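Local coordinates for protein dihydrofolate reductase (Moritella profunda, PDB 3IA4) that probably catalyses the NADPH-dependent reduction of 7,8-dihydrofolate to tetrahydrofolate, a key step in folate metabolism, and here holds NADPH and the inhibitor methotrexate, at residues I2-A8 against A109-T115; Y102-A107 against F127-Y133. One frame throughout, in Å; residues are numbered along the deposited sequence.

Contact 1 of 2, residues I2-A8 against A109-T115; sequences IVSMIAA and ADRLYLT. With MTX (methotrexate), chain F.
Ser-4 to Ala-8 pair with Arg-111 to Thr-115 as neighbouring parallel strands in the central mixed sheet of the dihydrofolate reductase fold, and Ala-109 and Asp-110 lead in as a loop. The axes of 2-8 and 111-115 come within 4.6 Å, at 12°. In the backbone ladder Met-5 N donates to Arg-111 O, Tyr-113 N to Met-5 O, Ala-7 N to Tyr-113 O, and Thr-115 N to Ala-7 O. At its start Val-3 O takes two donors, Asp-110 N at 2.7 Å and Arg-111 N at 3.3 Å. Asp-110 answers with its carboxylate: Val-3 N reaches OD1 at 2.8 Å in a nearly straight bond (174°), on the anti side. Replacing Asp-110 by an alanine removes that acceptor and would probably leave Val-3 N without its mate.

Side chains meet on both faces of the sheet. On one, Met-5 and Leu-112 lie side by side, pointing the same way, with Met-5 CE 3.8 Å from Leu-112 CD2. On the face of Ser-4, Arg-111 and Tyr-113, Ile-2 CD1 packs over the centre of the Arg-111 guanidinium, and Ser-4 OG lies at the edge of the Tyr-113 ring. Glu-92 on the adjoining strand binds Arg-111, Ser-4 and Tyr-113 through OE2.

At the methotrexate pocket Ile-6 CG1, anti to its own N (chi1 177°), lies 3.5 Å from methotrexate N3, while methotrexate NA4 donates to Ile-6 O at 2.9 Å.

Contact 2 of 2, residues Y102-A107 against F127-Y133; sequences YNQCLA and FPDYEQY. With NDP (NADPH dihydro-nicotinamide-adenine-dinucleotide phosphate), chain E.
Tyr-102 and Phe-127 meet edge to face. The edge of Phe-127 points at the face of Tyr-102, with ring centroids 4.8 Å apart and planes at 57°. Phe-127 CE2 stands over the centre of the tyrosine ring. Pro-128 packs beside this pair. Its CD lies 3.5 Å from Tyr-102 CB and also rests on one face of the Phe-127 ring, toward the rim. Asn-103 OD1 touches the proline ring at CB and CG.

Leu-106 points into the loop. Its CG is anti to the backbone N (chi1 -179°), which carries the branch out to Tyr-133; the methyls meet different partners. Leu-106 CD2 lies 3.9 Å from Pro-128 CB and 3.7 Å from Tyr-133 CE1. Leu-106 CD1 crosses to Tyr-130 CB at 4.0 Å. Leu-106 CG meets the Tyr-133 ring at its edge, in plane, and the two side chains slide past each other. Tyr-133 OH reaches Ala-107 CB. Arg-160 makes a cation-pi contact with Tyr-133.

Gln-104 turns to the cofactor instead. Its amide pairs with the adenine: OE1 accepts from NADPH N6A at 2.9 Å, and NE2 donates to N7A at 3.0 Å (174°). Tyr-102 OH is hydrogen-bonded to Ile-6 O and lies 3.4 Å from NADPH C4N, the carbon that carries the transferable hydride. Helix 99-105 lends Tyr-102 and Gln-104 to the NADPH site of the dihydrofolate reductase fold, and the loop 127-133 packs behind it.

Overall arrangement
Contact 1 is core: ten of its fourteen touching residues are buried, and its centre is about 7 Å from that of the chain. Contact 2 lies farther out, about 12 Å from the chain centre, and is partly exposed. Backbone hydrogen bonds hold contact 1; apolar and aromatic side chains join contact 2. Along the chain the segments come in the order 2-8, 102-107, 109-115, 127-133, so those of the two contacts alternate. They also touch. Tyr-102 OH bonds to Ile-6 O, Phe-127 packs on Ala-7, and Tyr-130 packs on Leu-114. Contact 1 borders methotrexate and NADPH; contact 2 reaches both through its helix, Tyr-102 touching methotrexate and the nicotinamide end of NADPH, Gln-104 binding the adenine.

Contact 1 of 2, residues I2-A8 against A109-T115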
loop_
_atom_site.group_PDB
_atom_site.type_symbol
_atom_site.label_atom_id
_atom_site.label_comp_id
_atom_site.label_asym_id
_atom_site.label_seq_id
_atom_site.Cartn_x
_atom_site.Cartn_y
_atom_site.Cartn_z
ATOM N N ILE A 2 7.376 -12.975 4.146
ATOM C CA ILE A 2 7.826 -11.604 4.370
ATOM C C ILE A 2 6.576 -10.764 4.479
ATOM O O ILE A 2 5.653 -10.954 3.662
ATOM C CB ILE A 2 8.657 -11.179 3.149
ATOM C CG1 ILE A 2 9.939 -12.026 3.152
ATOM C CG2 ILE A 2 8.942 -9.694 3.137
ATOM C CD1 ILE A 2 10.614 -12.036 1.802
ATOM N N VAL A 3 6.509 -9.899 5.492
ATOM C CA VAL A 3 5.405 -8.948 5.590
ATOM C C VAL A 3 5.831 -7.613 5.074
ATOM O O VAL A 3 6.754 -7.004 5.597
ATOM C CB VAL A 3 4.917 -8.803 7.052
ATOM C CG1 VAL A 3 3.863 -7.697 7.153
ATOM C CG2 VAL A 3 4.380 -10.148 7.501
ATOM N N SER A 4 5.258 -7.216 3.951
ATOM C CA SER A 4 5.663 -5.958 3.296
ATOM C C SER A 4 4.520 -4.977 3.239
ATOM O O SER A 4 3.392 -5.411 3.155
ATOM C CB SER A 4 6.132 -6.261 1.858
ATOM O OG SER A 4 7.282 -7.092 1.889
ATOM N N MET A 5 4.797 -3.653 3.256
ATOM C CA MET A 5 3.745 -2.691 3.036
ATOM C C MET A 5 4.198 -1.845 1.854
ATOM O O MET A 5 5.408 -1.601 1.688
ATOM C CB MET A 5 3.561 -1.765 4.281
ATOM C CG MET A 5 3.457 -2.622 5.540
ATOM S SD MET A 5 2.579 -1.830 6.936
ATOM C CE MET A 5 3.380 -0.242 7.043
ATOM N N ILE A 6 3.260 -1.425 1.049
ATOM C CA ILE A 6 3.576 -0.652 -0.183
ATOM C C ILE A 6 2.683 0.569 -0.140
ATOM O O ILE A 6 1.483 0.455 0.108
ATOM C CB ILE A 6 3.383 -1.459 -1.498
ATOM C CG1 ILE A 6 3.683 -0.518 -2.676
ATOM C CG2 ILE A 6 1.948 -2.022 -1.584
ATOM C CD1 ILE A 6 3.899 -1.273 -4.071
ATOM N N ALA A 7 3.273 1.750 -0.369
ATOM C CA ALA A 7 2.506 3.003 -0.344
ATOM C C ALA A 7 3.183 4.056 -1.176
ATOM O O ALA A 7 4.411 3.989 -1.354
ATOM C CB ALA A 7 2.473 3.534 1.139
ATOM N N ALA A 8 2.407 5.046 -1.633
ATOM C CA ALA A 8 2.997 6.197 -2.332
ATOM C C ALA A 8 2.766 7.445 -1.435
ATOM O O ALA A 8 1.630 7.751 -1.067
ATOM C CB ALA A 8 2.303 6.411 -3.673
ATOM N N ALA A 109 6.319 -5.103 10.028
ATOM C CA ALA A 109 6.697 -5.123 8.626
ATOM C C ALA A 109 8.166 -5.444 8.482
ATOM O O ALA A 109 9.046 -4.917 9.198
ATOM C CB ALA A 109 6.381 -3.788 7.949
ATOM N N ASP A 110 8.420 -6.337 7.550
ATOM C CA ASP A 110 9.788 -6.653 7.209
ATOM C C ASP A 110 10.338 -5.676 6.140
ATOM O O ASP A 110 11.561 -5.446 6.105
ATOM C CB ASP A 110 9.805 -8.080 6.621
ATOM C CG ASP A 110 9.434 -9.146 7.652
ATOM O OD1 ASP A 110 8.591 -10.002 7.335
ATOM O OD2 ASP A 110 10.002 -9.168 8.784
ATOM N N ARG A 111 9.473 -5.226 5.207
ATOM C CA ARG A 111 9.895 -4.353 4.108
ATOM C C ARG A 111 8.835 -3.270 3.899
ATOM O O ARG A 111 7.643 -3.530 4.123
ATOM C CB ARG A 111 10.010 -5.144 2.785
ATOM C CG ARG A 111 11.049 -6.239 2.766
ATOM C CD ARG A 111 10.910 -6.936 1.425
ATOM N NE ARG A 111 12.027 -7.859 1.262
ATOM C CZ ARG A 111 12.136 -8.651 0.201
ATOM N NH1 ARG A 111 11.155 -8.675 -0.689
ATOM N NH2 ARG A 111 13.187 -9.466 0.079
ATOM N N LEU A 112 9.267 -2.099 3.446
ATOM C CA LEU A 112 8.388 -1.052 2.953
ATOM C C LEU A 112 8.758 -0.792 1.515
ATOM O O LEU A 112 9.921 -0.550 1.198
ATOM C CB LEU A 112 8.593 0.252 3.731
ATOM C CG LEU A 112 8.301 0.120 5.248
ATOM C CD1 LEU A 112 8.597 1.486 5.922
ATOM C CD2 LEU A 112 6.898 -0.419 5.594
ATOM N N TYR A 113 7.770 -0.819 0.638
ATOM C CA TYR A 113 7.978 -0.443 -0.746
ATOM C C TYR A 113 7.419 0.969 -0.848
ATOM O O TYR A 113 6.210 1.166 -0.942
ATOM C CB TYR A 113 7.146 -1.344 -1.682
ATOM C CG TYR A 113 7.620 -2.794 -1.811
ATOM C CD1 TYR A 113 7.844 -3.316 -3.079
ATOM C CD2 TYR A 113 7.751 -3.640 -0.708
ATOM C CE1 TYR A 113 8.194 -4.619 -3.252
ATOM C CE2 TYR A 113 8.146 -5.001 -0.883
ATOM C CZ TYR A 113 8.325 -5.455 -2.182
ATOM O OH TYR A 113 8.743 -6.760 -2.383
ATOM N N LEU A 114 8.281 1.974 -0.785
ATOM C CA LEU A 114 7.806 3.347 -0.776
ATOM C C LEU A 114 8.060 4.051 -2.103
ATOM O O LEU A 114 9.173 4.103 -2.604
ATOM C CB LEU A 114 8.527 4.155 0.323
ATOM C CG LEU A 114 8.357 3.593 1.763
ATOM C CD1 LEU A 114 8.975 4.480 2.812
ATOM C CD2 LEU A 114 6.851 3.402 2.083
ATOM N N THR A 115 7.039 4.692 -2.598
ATOM C CA THR A 115 7.258 5.671 -3.671
ATOM C C THR A 115 7.185 7.047 -3.017
ATOM O O THR A 115 6.271 7.293 -2.224
ATOM C CB THR A 115 6.103 5.532 -4.631
ATOM O OG1 THR A 115 6.206 4.241 -5.256
ATOM C CG2 THR A 115 6.155 6.633 -5.733
HETATM N N1 MTX F . 0.755 3.188 -5.086
HETATM C C2 MTX F . 1.632 2.609 -4.239
HETATM N NA2 MTX F . 2.942 2.803 -4.479
HETATM N N3 MTX F . 1.197 1.846 -3.192
HETATM C C4 MTX F . -0.137 1.638 -2.977
HETATM N NA4 MTX F . -0.503 0.929 -1.936
HETATM C C4A MTX F . -1.028 2.188 -3.845
HETATM N N5 MTX F . -2.370 1.946 -3.668
HETATM C C6 MTX F . -3.263 2.517 -4.540
HETATM C C7 MTX F . -2.867 3.299 -5.624
HETATM N N8 MTX F . -1.496 3.517 -5.817
HETATM C C8A MTX F . -0.600 2.959 -4.911
HETATM C C9 MTX F . -4.741 2.248 -4.281
HETATM N N10 MTX F . -5.605 2.639 -5.394
HETATM C CM MTX F . -6.543 3.760 -5.140
HETATM C C11 MTX F . -5.559 0.616 -9.080
HETATM C C12 MTX F . -6.404 1.702 -8.892
HETATM C C13 MTX F . -6.436 2.363 -7.681
HETATM C C14 MTX F . -5.589 1.955 -6.651
HETATM C C15 MTX F . -4.735 0.878 -6.878
HETATM C C16 MTX F . -4.756 0.151 -8.037
HETATM C C MTX F . -5.438 -0.089 -10.362
HETATM O O MTX F . -6.479 -0.109 -11.277
HETATM N N MTX F . -4.258 -0.655 -10.603
HETATM C CA MTX F . -3.987 -1.509 -11.725
HETATM C CT MTX F . -3.357 -2.792 -11.230
HETATM O O1 MTX F . -2.663 -2.771 -10.169
HETATM O O2 MTX F . -3.506 -3.846 -11.898
HETATM C CB MTX F . -3.001 -0.872 -12.712
HETATM C CG MTX F . -3.563 0.414 -13.314
HETATM C CD MTX F . -4.768 0.208 -14.238
HETATM O OE1 MTX F . -5.311 1.186 -14.830
HETATM O OE2 MTX F . -5.252 -0.926 -14.434
#

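Contact 2 of 2, residues Y102-A107 against F127-Y133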
loop_
_atom_site.group_PDB
_atom_site.type_symbol
_atom_site.label_atom_id
_atom_site.label_comp_id
_atom_site.label_asym_id
_atom_site.label_seq_id
_atom_site.Cartn_x
_atom_site.Cartn_y
_atom_site.Cartn_z
ATOM N N TYR A 102 -1.819 0.383 7.708
ATOM C CA TYR A 102 -0.367 0.689 7.833
ATOM C C TYR A 102 0.048 0.913 9.313
ATOM O O TYR A 102 1.100 0.457 9.752
ATOM C CB TYR A 102 0.032 1.966 7.057
ATOM C CG TYR A 102 -0.087 1.888 5.546
ATOM C CD1 TYR A 102 0.337 0.792 4.832
ATOM C CD2 TYR A 102 -0.615 2.978 4.868
ATOM C CE1 TYR A 102 0.265 0.757 3.461
ATOM C CE2 TYR A 102 -0.704 2.989 3.464
ATOM C CZ TYR A 102 -0.244 1.890 2.782
ATOM O OH TYR A 102 -0.394 1.955 1.427
ATOM N N ASN A 103 -0.769 1.649 10.051
ATOM C CA ASN A 103 -0.527 1.929 11.492
ATOM C C ASN A 103 -0.481 0.610 12.244
ATOM O O ASN A 103 0.387 0.381 13.080
ATOM C CB ASN A 103 -1.680 2.766 12.094
ATOM C CG ASN A 103 -1.608 4.251 11.722
ATOM O OD1 ASN A 103 -0.619 4.726 11.148
ATOM N ND2 ASN A 103 -2.664 4.987 12.044
ATOM N N GLN A 104 -1.453 -0.261 11.980
ATOM C CA GLN A 104 -1.483 -1.497 12.766
ATOM C C GLN A 104 -0.393 -2.508 12.413
ATOM O O GLN A 104 -0.055 -3.309 13.272
ATOM C CB GLN A 104 -2.811 -2.176 12.615
ATOM C CG GLN A 104 -3.967 -1.331 13.142
ATOM C CD GLN A 104 -5.295 -1.931 12.736
ATOM O OE1 GLN A 104 -5.771 -2.877 13.343
ATOM N NE2 GLN A 104 -5.920 -1.345 11.754
ATOM N N CYS A 105 0.153 -2.454 11.181
ATOM C CA CYS A 105 1.082 -3.470 10.681
ATOM C C CYS A 105 2.525 -3.007 10.626
ATOM O O CYS A 105 3.398 -3.793 10.418
ATOM C CB CYS A 105 0.684 -3.978 9.262
ATOM S SG CYS A 105 -0.939 -4.769 9.299
ATOM N N LEU A 106 2.800 -1.719 10.853
ATOM C CA LEU A 106 4.189 -1.231 10.776
ATOM C C LEU A 106 5.189 -1.946 11.660
ATOM O O LEU A 106 6.296 -2.317 11.205
ATOM C CB LEU A 106 4.242 0.316 11.030
ATOM C CG LEU A 106 5.674 0.878 10.937
ATOM C CD1 LEU A 106 6.262 0.862 9.502
ATOM C CD2 LEU A 106 5.697 2.276 11.502
ATOM N N ALA A 107 4.807 -2.214 12.907
ATOM C CA ALA A 107 5.768 -2.799 13.823
ATOM C C ALA A 107 6.145 -4.213 13.369
ATOM O O ALA A 107 7.236 -4.723 13.709
ATOM C CB ALA A 107 5.207 -2.788 15.263
ATOM N N PHE A 127 0.810 8.385 5.973
ATOM C CA PHE A 127 1.586 7.124 6.289
ATOM C C PHE A 127 2.154 7.226 7.712
ATOM O O PHE A 127 2.456 8.317 8.227
ATOM C CB PHE A 127 2.777 7.021 5.284
ATOM C CG PHE A 127 3.358 5.637 5.210
ATOM C CD1 PHE A 127 4.595 5.335 5.803
ATOM C CD2 PHE A 127 2.612 4.624 4.595
ATOM C CE1 PHE A 127 5.108 3.991 5.753
ATOM C CE2 PHE A 127 3.097 3.320 4.537
ATOM C CZ PHE A 127 4.325 2.973 5.148
ATOM N N PRO A 128 2.361 6.097 8.396
ATOM C CA PRO A 128 2.942 6.175 9.737
ATOM C C PRO A 128 4.402 6.714 9.749
ATOM O O PRO A 128 5.064 6.756 8.730
ATOM C CB PRO A 128 2.990 4.676 10.164
ATOM C CG PRO A 128 2.355 3.896 9.132
ATOM C CD PRO A 128 1.855 4.747 8.052
ATOM N N ASP A 129 4.888 7.163 10.906
ATOM C CA ASP A 129 6.260 7.655 11.017
ATOM C C ASP A 129 7.267 6.459 11.058
ATOM O O ASP A 129 7.737 6.008 12.119
ATOM C CB ASP A 129 6.365 8.475 12.323
ATOM C CG ASP A 129 7.720 9.056 12.527
ATOM O OD1 ASP A 129 8.437 9.144 11.520
ATOM O OD2 ASP A 129 8.109 9.351 13.699
ATOM N N TYR A 130 7.496 5.862 9.897
ATOM C CA TYR A 130 8.368 4.704 9.830
ATOM C C TYR A 130 9.798 5.039 10.249
ATOM O O TYR A 130 10.575 4.154 10.656
ATOM C CB TYR A 130 8.329 4.113 8.396
ATOM C CG TYR A 130 8.900 5.021 7.337
ATOM C CD1 TYR A 130 8.106 6.053 6.754
ATOM C CD2 TYR A 130 10.230 4.897 6.918
ATOM C CE1 TYR A 130 8.622 6.910 5.789
ATOM C CE2 TYR A 130 10.755 5.767 5.936
ATOM C CZ TYR A 130 9.945 6.748 5.382
ATOM O OH TYR A 130 10.485 7.576 4.455
ATOM N N GLU A 131 10.122 6.327 10.226
ATOM C CA GLU A 131 11.497 6.719 10.525
ATOM C C GLU A 131 11.778 6.575 12.024
ATOM O O GLU A 131 12.915 6.693 12.444
ATOM C CB GLU A 131 11.767 8.155 10.026
ATOM C CG GLU A 131 11.257 8.406 8.582
ATOM C CD GLU A 131 9.802 9.100 8.455
ATOM O OE1 GLU A 131 8.721 8.614 9.003
ATOM O OE2 GLU A 131 9.736 10.156 7.705
ATOM N N GLN A 132 10.783 6.240 12.830
ATOM C CA GLN A 132 11.084 5.868 14.252
ATOM C C GLN A 132 11.837 4.532 14.397
ATOM O O GLN A 132 12.427 4.233 15.456
ATOM C CB GLN A 132 9.799 5.826 15.083
ATOM C CG GLN A 132 8.954 4.656 14.762
ATOM C CD GLN A 132 7.656 4.604 15.590
ATOM O OE1 GLN A 132 7.333 5.511 16.373
ATOM N NE2 GLN A 132 6.894 3.547 15.378
ATOM N N TYR A 133 11.829 3.755 13.316
ATOM C CA TYR A 133 12.625 2.511 13.211
ATOM C C TYR A 133 13.829 2.693 12.260
ATOM O O TYR A 133 13.986 3.730 11.606
ATOM C CB TYR A 133 11.732 1.384 12.679
ATOM C CG TYR A 133 10.538 1.096 13.538
ATOM C CD1 TYR A 133 9.293 0.949 12.979
ATOM C CD2 TYR A 133 10.659 0.946 14.916
ATOM C CE1 TYR A 133 8.167 0.640 13.727
ATOM C CE2 TYR A 133 9.525 0.636 15.691
ATOM C CZ TYR A 133 8.288 0.481 15.075
ATOM O OH TYR A 133 7.161 0.173 15.841
HETATM P PA NDP E . -8.446 1.908 5.367
HETATM O O1A NDP E . -7.281 1.544 6.249
HETATM O O2A NDP E . -8.403 1.683 3.887
HETATM O O5B NDP E . -9.843 1.235 5.889
HETATM C C5B NDP E . -10.151 1.298 7.298
HETATM C C4B NDP E . -11.358 0.388 7.492
HETATM O O4B NDP E . -10.851 -0.953 7.536
HETATM C C3B NDP E . -11.951 0.548 8.914
HETATM O O3B NDP E . -12.858 1.645 8.945
HETATM C C2B NDP E . -12.582 -0.807 9.192
HETATM O O2B NDP E . -13.699 -1.049 8.330
HETATM C C1B NDP E . -11.492 -1.689 8.618
HETATM N N9A NDP E . -10.484 -2.116 9.612
HETATM C C8A NDP E . -9.393 -1.420 9.969
HETATM N N7A NDP E . -8.627 -2.129 10.825
HETATM C C5A NDP E . -9.246 -3.328 11.003
HETATM C C6A NDP E . -8.986 -4.575 11.738
HETATM N N6A NDP E . -7.896 -4.734 12.557
HETATM N N1A NDP E . -9.929 -5.565 11.578
HETATM C C2A NDP E . -11.000 -5.497 10.795
HETATM N N3A NDP E . -11.284 -4.394 10.108
HETATM C C4A NDP E . -10.442 -3.310 10.181
HETATM O O3 NDP E . -8.893 3.442 5.622
HETATM P PN NDP E . -8.163 4.868 5.767
HETATM O O1N NDP E . -7.229 4.810 6.919
HETATM O O2N NDP E . -9.219 5.913 5.739
HETATM O O5D NDP E . -7.234 4.939 4.485
HETATM C C5D NDP E . -7.834 5.216 3.227
HETATM C C4D NDP E . -7.113 6.387 2.568
HETATM O O4D NDP E . -5.758 5.971 2.156
HETATM C C3D NDP E . -7.789 6.903 1.289
HETATM O O3D NDP E . -7.620 8.331 1.221
HETATM C C2D NDP E . -6.974 6.276 0.157
HETATM O O2D NDP E . -7.016 7.019 -1.087
HETATM C C1D NDP E . -5.599 6.319 0.767
HETATM N N1N NDP E . -4.647 5.346 0.243
HETATM C C2N NDP E . -3.482 5.805 -0.218
HETATM C C3N NDP E . -2.510 4.921 -0.612
HETATM C C7N NDP E . -1.223 5.476 -1.138
HETATM O O7N NDP E . -0.313 4.701 -1.349
HETATM N N7N NDP E . -1.015 6.790 -1.264
HETATM C C4N NDP E . -2.657 3.407 -0.601
HETATM C C5N NDP E . -3.942 3.073 -0.010
HETATM C C6N NDP E . -4.879 4.017 0.333
HETATM P P2B NDP E . -15.152 -1.430 8.946
HETATM O O1X NDP E . -15.872 -1.916 7.765
HETATM O O2X NDP E . -14.838 -2.387 10.045
HETATM O O3X NDP E . -15.654 -0.156 9.569
#